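Local coordinates for protein probable aminotransferase (Pseudomonas aeruginosa, PDB 5YKT) that binds 4'-deoxy-4'-aminopyridoxal-5'-phosphate (PMP) and belongs to the class-III aminotransferase family of vitamin B6-dependent enzymes, at residues F228-G233 with E260-S265; G290-A295 with L336-A341. The protein carries 1 engineered substitution. All coordinates share one frame; numbering follows the deposited sequence.

In the fold
Two loops at strand ends meet in interaction 1, which forms part of the PMP pocket; interaction 2 packs a later loop of the same subunit against helix 333-346. The first supplies Asn231, Thr261 and His262 around PMP and lies near the middle of the chain, its centre about 6 Å from the chain's own. The second is more peripheral, its centre about 16 Å from the chain's centre, yet the side chain of Ala295 is about 7 Å from the same PMP. Centres of the two contacts are about 20 Å apart and their nearest atoms about 6 Å, without touching. Interaction 1 is led by polar bonds round PMP, interaction 2 by packing alone.

Interaction 1: F228-G233 with E260-S265; sequences FMTNVG and ETHTIS. With PMP (4'-deoxy-4'-aminopyridoxal-5'-phosphate), chain C.
His262 and Thr230 meet at the edge of the imidazole: ND1 donates to Thr230 OG1 at 2.8 Å, and the hydroxyl oxygen lies in the ring plane. Thr230 OG1 is also hydrogen-bonded to Glu226, linking the ring to an acidic side chain; this, with the in-plane bond, would hold the imidazole's rotation. The chi1 of -76° sets the imidazole beside its own backbone N, where one face looks onto PMP; O3 sits over that face toward the rim, 3.1 Å from His262 CE1. Asn231 reaches the same oxygen from another direction, ND2 donating to O3 at 2.9 Å with an N-H...O angle of 157°. Its amide plane is turned 40° from the imidazole, and OD1, bonded to His428, lies near the ring edge. Two contacts of different character thus converge on one PMP oxygen. Thr261 adds apolar cover, its CB lying over the pyridine ring, 3.6 Å from PMP C2.

Behind the histidine, Thr263 CG2 rests 3.3 Å from Phe228 O and also approaches Thr230 CG2, while OG1 donates to Glu260 OE1, met from above the carboxylate plane. As in other fold-type I PLP enzymes, loops following adjacent parallel strands of the seven-stranded sheet, here 220-225 and 255-259, line the pocket. Strand 378-382 packs against Phe228, Thr230 and Thr263 through Thr380 and Ile382.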
ATOM      1  N   PHE A 228     -22.825  -4.714  -2.806  1.00 17.72           N
ATOM      2  CA  PHE A 228     -23.788  -4.245  -1.840  1.00 19.45           C
ATOM      3  C   PHE A 228     -23.036  -3.065  -1.238  1.00 20.55           C
ATOM      4  O   PHE A 228     -21.919  -3.257  -0.728  1.00 17.49           O
ATOM      5  CB  PHE A 228     -24.004  -5.399  -0.851  1.00 19.82           C
ATOM      6  CG  PHE A 228     -25.095  -5.198   0.147  1.00 21.77           C
ATOM      7  CD1 PHE A 228     -24.939  -4.321   1.207  1.00 29.53           C
ATOM      8  CD2 PHE A 228     -26.240  -5.993   0.096  1.00 21.42           C
ATOM      9  CE1 PHE A 228     -25.944  -4.176   2.141  1.00 36.56           C
ATOM     10  CE2 PHE A 228     -27.246  -5.851   1.053  1.00 25.31           C
ATOM     11  CZ  PHE A 228     -27.087  -4.944   2.072  1.00 32.38           C
ATOM     12  N   MET A 229     -23.552  -1.836  -1.354  1.00 18.84           N
ATOM     13  CA  MET A 229     -22.743  -0.685  -0.926  1.00 20.15           C
ATOM     14  C   MET A 229     -22.696  -0.631   0.590  1.00 18.30           C
ATOM     15  O   MET A 229     -23.720  -0.871   1.234  1.00 19.58           O
ATOM     16  CB  MET A 229     -23.270   0.629  -1.483  1.00 19.63           C
ATOM     17  CG  MET A 229     -23.378   0.633  -3.000  1.00 19.51           C
ATOM     18  SD  MET A 229     -23.940   2.210  -3.674  1.00 21.33           S
ATOM     19  CE  MET A 229     -22.487   3.249  -3.435  1.00 20.15           C
ATOM     20  N   THR A 230     -21.525  -0.360   1.146  1.00 17.63           N
ATOM     21  CA  THR A 230     -21.313  -0.344   2.590  1.00 15.55           C
ATOM     22  C   THR A 230     -20.654   0.921   3.118  1.00 20.71           C
ATOM     23  O   THR A 230     -20.447   1.018   4.321  1.00 20.94           O
ATOM     24  CB  THR A 230     -20.461  -1.553   3.051  1.00 18.15           C
ATOM     25  OG1 THR A 230     -19.136  -1.417   2.515  1.00 16.81           O
ATOM     26  CG2 THR A 230     -21.099  -2.850   2.618  1.00 19.30           C
ATOM     27  N   ASN A 231     -20.351   1.905   2.266  1.00 18.59           N
ATOM     28  CA  ASN A 231     -19.610   3.072   2.689  1.00 17.93           C
ATOM     29  C   ASN A 231     -20.431   4.367   2.674  1.00 18.60           C
ATOM     30  O   ASN A 231     -19.880   5.454   2.629  1.00 21.93           O
ATOM     31  CB  ASN A 231     -18.358   3.179   1.834  1.00 17.48           C
ATOM     32  CG  ASN A 231     -17.293   2.197   2.285  1.00 23.01           C
ATOM     33  OD1 ASN A 231     -16.821   2.299   3.405  1.00 22.70           O
ATOM     34  ND2 ASN A 231     -16.901   1.269   1.436  1.00 17.70           N
ATOM     35  N   VAL A 232     -21.747   4.240   2.723  1.00 21.63           N
ATOM     36  CA  VAL A 232     -22.649   5.378   2.888  1.00 20.19           C
ATOM     37  C   VAL A 232     -23.879   4.879   3.651  1.00 22.83           C
ATOM     38  O   VAL A 232     -25.030   5.051   3.243  1.00 24.44           O
ATOM     39  CB  VAL A 232     -22.997   6.008   1.513  1.00 20.23           C
ATOM     40  CG1 VAL A 232     -23.712   5.025   0.592  1.00 21.01           C
ATOM     41  CG2 VAL A 232     -23.772   7.310   1.687  1.00 22.07           C
ATOM     42  N   GLY A 233     -23.621   4.197   4.759  1.00 25.20           N
ATOM     43  CA  GLY A 233     -24.585   3.222   5.251  1.00 25.40           C
ATOM     44  C   GLY A 233     -24.633   2.092   4.240  1.00 25.19           C
ATOM     45  O   GLY A 233     -23.791   2.012   3.335  1.00 25.68           O
ATOM     46  N   GLU A 260     -14.979  -6.612  -2.801  1.00 14.69           N
ATOM     47  CA  GLU A 260     -15.539  -7.297  -1.642  1.00 14.36           C
ATOM     48  C   GLU A 260     -14.784  -7.017  -0.341  1.00 16.86           C
ATOM     49  O   GLU A 260     -14.922  -7.752   0.640  1.00 16.24           O
ATOM     50  CB  GLU A 260     -15.619  -8.799  -1.916  1.00 15.87           C
ATOM     51  CG  GLU A 260     -16.616  -9.120  -3.024  1.00 18.74           C
ATOM     52  CD  GLU A 260     -17.707 -10.087  -2.602  1.00 20.96           C
ATOM     53  OE1 GLU A 260     -18.145 -10.041  -1.429  1.00 20.77           O
ATOM     54  OE2 GLU A 260     -18.164 -10.846  -3.471  1.00 21.53           O
ATOM     55  N   THR A 261     -14.041  -5.921  -0.324  1.00 15.78           N
ATOM     56  CA  THR A 261     -13.275  -5.520   0.847  1.00 15.27           C
ATOM     57  C   THR A 261     -14.118  -5.509   2.128  1.00 16.21           C
ATOM     58  O   THR A 261     -13.614  -5.914   3.178  1.00 15.89           O
ATOM     59  CB  THR A 261     -12.610  -4.159   0.581  1.00 17.85           C
ATOM     60  OG1 THR A 261     -11.670  -4.335  -0.488  1.00 16.84           O
ATOM     61  CG2 THR A 261     -11.861  -3.617   1.798  1.00 18.17           C
ATOM     62  N   HIS A 262     -15.360  -5.039   2.036  1.00 15.83           N
ATOM     63  CA  HIS A 262     -16.326  -5.157   3.135  1.00 15.98           C
ATOM     64  C   HIS A 262     -17.324  -6.297   3.000  1.00 17.61           C
ATOM     65  O   HIS A 262     -17.706  -6.917   4.015  1.00 17.88           O
ATOM     66  CB  HIS A 262     -17.119  -3.858   3.316  1.00 15.09           C
ATOM     67  CG  HIS A 262     -16.349  -2.772   3.980  1.00 16.86           C
ATOM     68  ND1 HIS A 262     -16.815  -1.477   4.035  1.00 17.67           N
ATOM     69  CD2 HIS A 262     -15.194  -2.791   4.678  1.00 18.98           C
ATOM     70  CE1 HIS A 262     -15.943  -0.738   4.702  1.00 19.94           C
ATOM     71  NE2 HIS A 262     -14.945  -1.511   5.094  1.00 21.84           N
ATOM     72  N   THR A 263     -17.800  -6.558   1.786  1.00 16.65           N
ATOM     73  CA  THR A 263     -18.867  -7.530   1.583  1.00 16.67           C
ATOM     74  C   THR A 263     -18.408  -8.984   1.781  1.00 16.55           C
ATOM     75  O   THR A 263     -19.242  -9.882   1.800  1.00 16.40           O
ATOM     76  CB  THR A 263     -19.587  -7.342   0.244  1.00 18.30           C
ATOM     77  OG1 THR A 263     -18.650  -7.439  -0.822  1.00 17.12           O
ATOM     78  CG2 THR A 263     -20.290  -6.015   0.195  1.00 17.67           C
ATOM     79  N   ILE A 264     -17.119  -9.209   1.994  1.00 15.11           N
ATOM     80  CA  ILE A 264     -16.599 -10.482   2.509  1.00 15.70           C
ATOM     81  C   ILE A 264     -17.276 -10.909   3.826  1.00 19.07           C
ATOM     82  O   ILE A 264     -17.293 -12.084   4.161  1.00 19.21           O
ATOM     83  CB  ILE A 264     -15.058 -10.453   2.634  1.00 17.39           C
ATOM     84  CG1 ILE A 264     -14.458 -11.844   2.852  1.00 18.02           C
ATOM     85  CG2 ILE A 264     -14.631  -9.506   3.744  1.00 15.92           C
ATOM     86  CD1 ILE A 264     -14.809 -12.864   1.796  1.00 19.32           C
ATOM     87  N   SER A 265     -17.908  -9.969   4.534  1.00 15.49           N
ATOM     88  CA  SER A 265     -18.745 -10.344   5.678  1.00 16.56           C
ATOM     89  C   SER A 265     -19.924 -11.259   5.343  1.00 18.23           C
ATOM     90  O   SER A 265     -20.479 -11.877   6.244  1.00 19.93           O
ATOM     91  CB  SER A 265     -19.281  -9.104   6.370  1.00 19.70           C
ATOM     92  OG  SER A 265     -20.209  -8.416   5.533  1.00 29.00           O
TER
HETATM   93  N1  PMP C 501     -12.776  -0.943  -1.076  1.00 13.14           N
HETATM   94  C2  PMP C 501     -13.745  -0.801  -0.147  1.00 16.58           C
HETATM   95  C2A PMP C 501     -15.147  -1.287  -0.398  1.00 14.00           C
HETATM   96  C3  PMP C 501     -13.412  -0.204   1.151  1.00 14.94           C
HETATM   97  O3  PMP C 501     -14.347  -0.040   2.114  1.00 17.59           O
HETATM   98  C4  PMP C 501     -12.046   0.267   1.405  1.00 13.96           C
HETATM   99  C4A PMP C 501     -11.717   0.887   2.734  1.00 16.99           C
HETATM  100  N4A PMP C 501     -12.142  -0.002   3.807  1.00 23.39           N
HETATM  101  C5  PMP C 501     -11.079   0.062   0.309  1.00 12.71           C
HETATM  102  C6  PMP C 501     -11.508  -0.519  -0.876  1.00 12.30           C
HETATM  103  C5A PMP C 501      -9.654   0.540   0.453  1.00 15.43           C
HETATM  104  O4P PMP C 501      -8.945  -0.225   1.418  1.00 15.75           O
HETATM  105  P   PMP C 501      -7.570   0.402   1.961  1.00 15.31           P
HETATM  106  O1P PMP C 501      -7.901   1.614   2.757  1.00 15.15           O
HETATM  107  O2P PMP C 501      -6.761   0.651   0.701  1.00 14.58           O
HETATM  108  O3P PMP C 501      -7.021  -0.698   2.822  1.00 15.15           O

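Interaction 2: G290-A295 with L336-A341; sequences GGIPSA and LAAMRA
Ile292 and Ala338 make the apolar touch between the two segments, the terminal methyl CD1 of the isoleucine resting 3.7 Å from the CB methyl of the alanine. With chi1 at -58°, the CG1 branch runs beside the backbone N and carries CD1 to the helix, whereas CG2 is turned anti to that nitrogen. A further van der Waals contact comes from Met339. Its chain, extended beyond CG with chi2 176° and chi3 -168°, carries CE to within 3.8 Å of Ser294 CB. The thioether thus works through its end methyl.

Close packing of the main chain adds to this. Gly290 N lies 4.5 Å from Ala338 CB and the two CA atoms are 6.1 Å apart, the small side chain on one partner and its absence on the other allowing loop and helix to draw close. Both Gly290 and Gly291 adopt positive phi, which lets the loop turn before Ile292.

No hydrogen bond joins the two segments. Polar fastening comes from beside them: Gln335, just ahead on the same helix, bonds Pro293 O, and at the dimer interface Gly290 O and Gly291 O accept hydrogen bonds from Ser108 and Asn332 of the second subunit. The whole is helix-against-loop packing that leads into strand 295-299, antiparallel to both its neighbours in the seven-stranded sheet. Helix 94-104 packs on Ile292 and Ala338 through Ile100, while Val135 of strand 132-136 touches Met339.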
ATOM      1  N   GLY A 290      -4.030 -10.713   8.628  1.00 17.11           N
ATOM      2  CA  GLY A 290      -3.743 -10.551  10.042  1.00 18.97           C
ATOM      3  C   GLY A 290      -3.137  -9.239  10.500  1.00 22.81           C
ATOM      4  O   GLY A 290      -2.405  -9.214  11.497  1.00 23.12           O
ATOM      5  N   GLY A 291      -3.452  -8.162   9.786  1.00 19.37           N
ATOM      6  CA  GLY A 291      -2.859  -6.852  10.076  1.00 20.88           C
ATOM      7  C   GLY A 291      -1.650  -6.480   9.253  1.00 19.66           C
ATOM      8  O   GLY A 291      -1.111  -5.380   9.388  1.00 22.98           O
ATOM      9  N   ILE A 292      -1.192  -7.387   8.400  1.00 15.41           N
ATOM     10  CA  ILE A 292      -0.167  -7.044   7.436  1.00 16.51           C
ATOM     11  C   ILE A 292      -0.915  -6.400   6.250  1.00 15.24           C
ATOM     12  O   ILE A 292      -1.795  -7.026   5.673  1.00 16.30           O
ATOM     13  CB  ILE A 292       0.602  -8.264   6.937  1.00 15.82           C
ATOM     14  CG1 ILE A 292       1.252  -9.006   8.112  1.00 21.18           C
ATOM     15  CG2 ILE A 292       1.659  -7.856   5.918  1.00 15.78           C
ATOM     16  CD1 ILE A 292       1.557 -10.409   7.758  1.00 22.21           C
ATOM     17  N   PRO A 293      -0.562  -5.153   5.892  1.00 13.75           N
ATOM     18  CA  PRO A 293      -1.224  -4.514   4.749  1.00 12.58           C
ATOM     19  C   PRO A 293      -1.147  -5.407   3.516  1.00 14.47           C
ATOM     20  O   PRO A 293      -0.044  -5.817   3.099  1.00 15.20           O
ATOM     21  CB  PRO A 293      -0.441  -3.219   4.574  1.00 14.90           C
ATOM     22  CG  PRO A 293       0.066  -2.898   5.957  1.00 15.65           C
ATOM     23  CD  PRO A 293       0.375  -4.225   6.573  1.00 16.53           C
ATOM     24  N   SER A 294      -2.311  -5.729   2.959  0.67 14.56           N
ATOM     25  CA  SER A 294      -2.401  -6.704   1.878  0.67 13.52           C
ATOM     26  C   SER A 294      -3.720  -6.581   1.152  0.67 14.44           C
ATOM     27  O   SER A 294      -4.678  -6.053   1.689  0.67 15.77           O
ATOM     28  CB  SER A 294      -2.331  -8.140   2.399  0.67 15.05           C
ATOM     29  OG  SER A 294      -1.279  -8.399   3.283  0.67 15.89           O
ATOM     30  N   ALA A 295      -3.749  -7.109  -0.061  1.00 12.17           N
ATOM     31  CA  ALA A 295      -4.992  -7.349  -0.774  1.00 12.32           C
ATOM     32  C   ALA A 295      -4.690  -8.340  -1.859  1.00 13.49           C
ATOM     33  O   ALA A 295      -3.521  -8.540  -2.221  1.00 13.59           O
ATOM     34  CB  ALA A 295      -5.551  -6.071  -1.378  1.00 13.53           C
ATOM     35  N   LEU A 336       1.843 -13.848   2.490  1.00 13.91           N
ATOM     36  CA  LEU A 336       1.341 -15.142   2.032  1.00 12.86           C
ATOM     37  C   LEU A 336       1.204 -16.128   3.201  1.00 15.30           C
ATOM     38  O   LEU A 336       0.252 -16.908   3.236  1.00 13.46           O
ATOM     39  CB  LEU A 336       2.214 -15.727   0.917  1.00 13.24           C
ATOM     40  CG  LEU A 336       1.873 -15.294  -0.524  1.00 14.40           C
ATOM     41  CD1 LEU A 336       0.552 -15.887  -0.953  1.00 16.54           C
ATOM     42  CD2 LEU A 336       1.820 -13.785  -0.729  1.00 14.75           C
ATOM     43  N   ALA A 337       2.122 -16.075   4.170  1.00 13.62           N
ATOM     44  CA  ALA A 337       2.010 -16.902   5.362  1.00 14.37           C
ATOM     45  C   ALA A 337       0.741 -16.577   6.143  1.00 14.37           C
ATOM     46  O   ALA A 337       0.036 -17.479   6.574  1.00 14.35           O
ATOM     47  CB  ALA A 337       3.223 -16.740   6.263  1.00 15.26           C
ATOM     48  N   ALA A 338       0.470 -15.287   6.317  1.00 13.37           N
ATOM     49  CA  ALA A 338      -0.716 -14.855   7.041  1.00 14.16           C
ATOM     50  C   ALA A 338      -2.005 -15.217   6.305  1.00 15.04           C
ATOM     51  O   ALA A 338      -2.978 -15.647   6.920  1.00 14.84           O
ATOM     52  CB  ALA A 338      -0.652 -13.361   7.313  1.00 15.72           C
ATOM     53  N   MET A 339      -2.012 -15.046   4.985  1.00 13.68           N
ATOM     54  CA  MET A 339      -3.156 -15.478   4.149  1.00 13.73           C
ATOM     55  C   MET A 339      -3.434 -16.962   4.253  1.00 13.43           C
ATOM     56  O   MET A 339      -4.592 -17.377   4.383  1.00 13.80           O
ATOM     57  CB  MET A 339      -2.955 -15.101   2.680  1.00 15.57           C
ATOM     58  CG  MET A 339      -3.035 -13.632   2.424  1.00 18.10           C
ATOM     59  SD  MET A 339      -2.649 -13.365   0.673  1.00 17.42           S
ATOM     60  CE  MET A 339      -2.451 -11.593   0.735  1.00 20.33           C
ATOM     61  N   ARG A 340      -2.385 -17.775   4.204  1.00 13.46           N
ATOM     62  CA  ARG A 340      -2.577 -19.216   4.311  1.00 14.53           C
ATOM     63  C   ARG A 340      -3.257 -19.570   5.636  1.00 16.39           C
ATOM     64  O   ARG A 340      -4.238 -20.318   5.672  1.00 16.22           O
ATOM     65  CB  ARG A 340      -1.249 -19.936   4.159  1.00 16.32           C
ATOM     66  CG  ARG A 340      -1.362 -21.423   4.324  1.00 16.96           C
ATOM     67  CD  ARG A 340      -0.092 -22.097   3.909  1.00 19.02           C
ATOM     68  NE  ARG A 340      -0.237 -23.545   3.933  1.00 19.59           N
ATOM     69  CZ  ARG A 340       0.647 -24.384   3.400  1.00 21.83           C
ATOM     70  NH1 ARG A 340       1.769 -23.934   2.833  1.00 19.65           N
ATOM     71  NH2 ARG A 340       0.403 -25.686   3.435  1.00 23.35           N
ATOM     72  N   ALA A 341      -2.749 -19.008   6.724  1.00 14.29           N
ATOM     73  CA  ALA A 341      -3.351 -19.249   8.046  1.00 14.89           C
ATOM     74  C   ALA A 341      -4.787 -18.785   8.110  1.00 15.87           C
ATOM     75  O   ALA A 341      -5.655 -19.488   8.657  1.00 16.03           O
ATOM     76  CB  ALA A 341      -2.535 -18.584   9.124  1.00 16.44           C
TER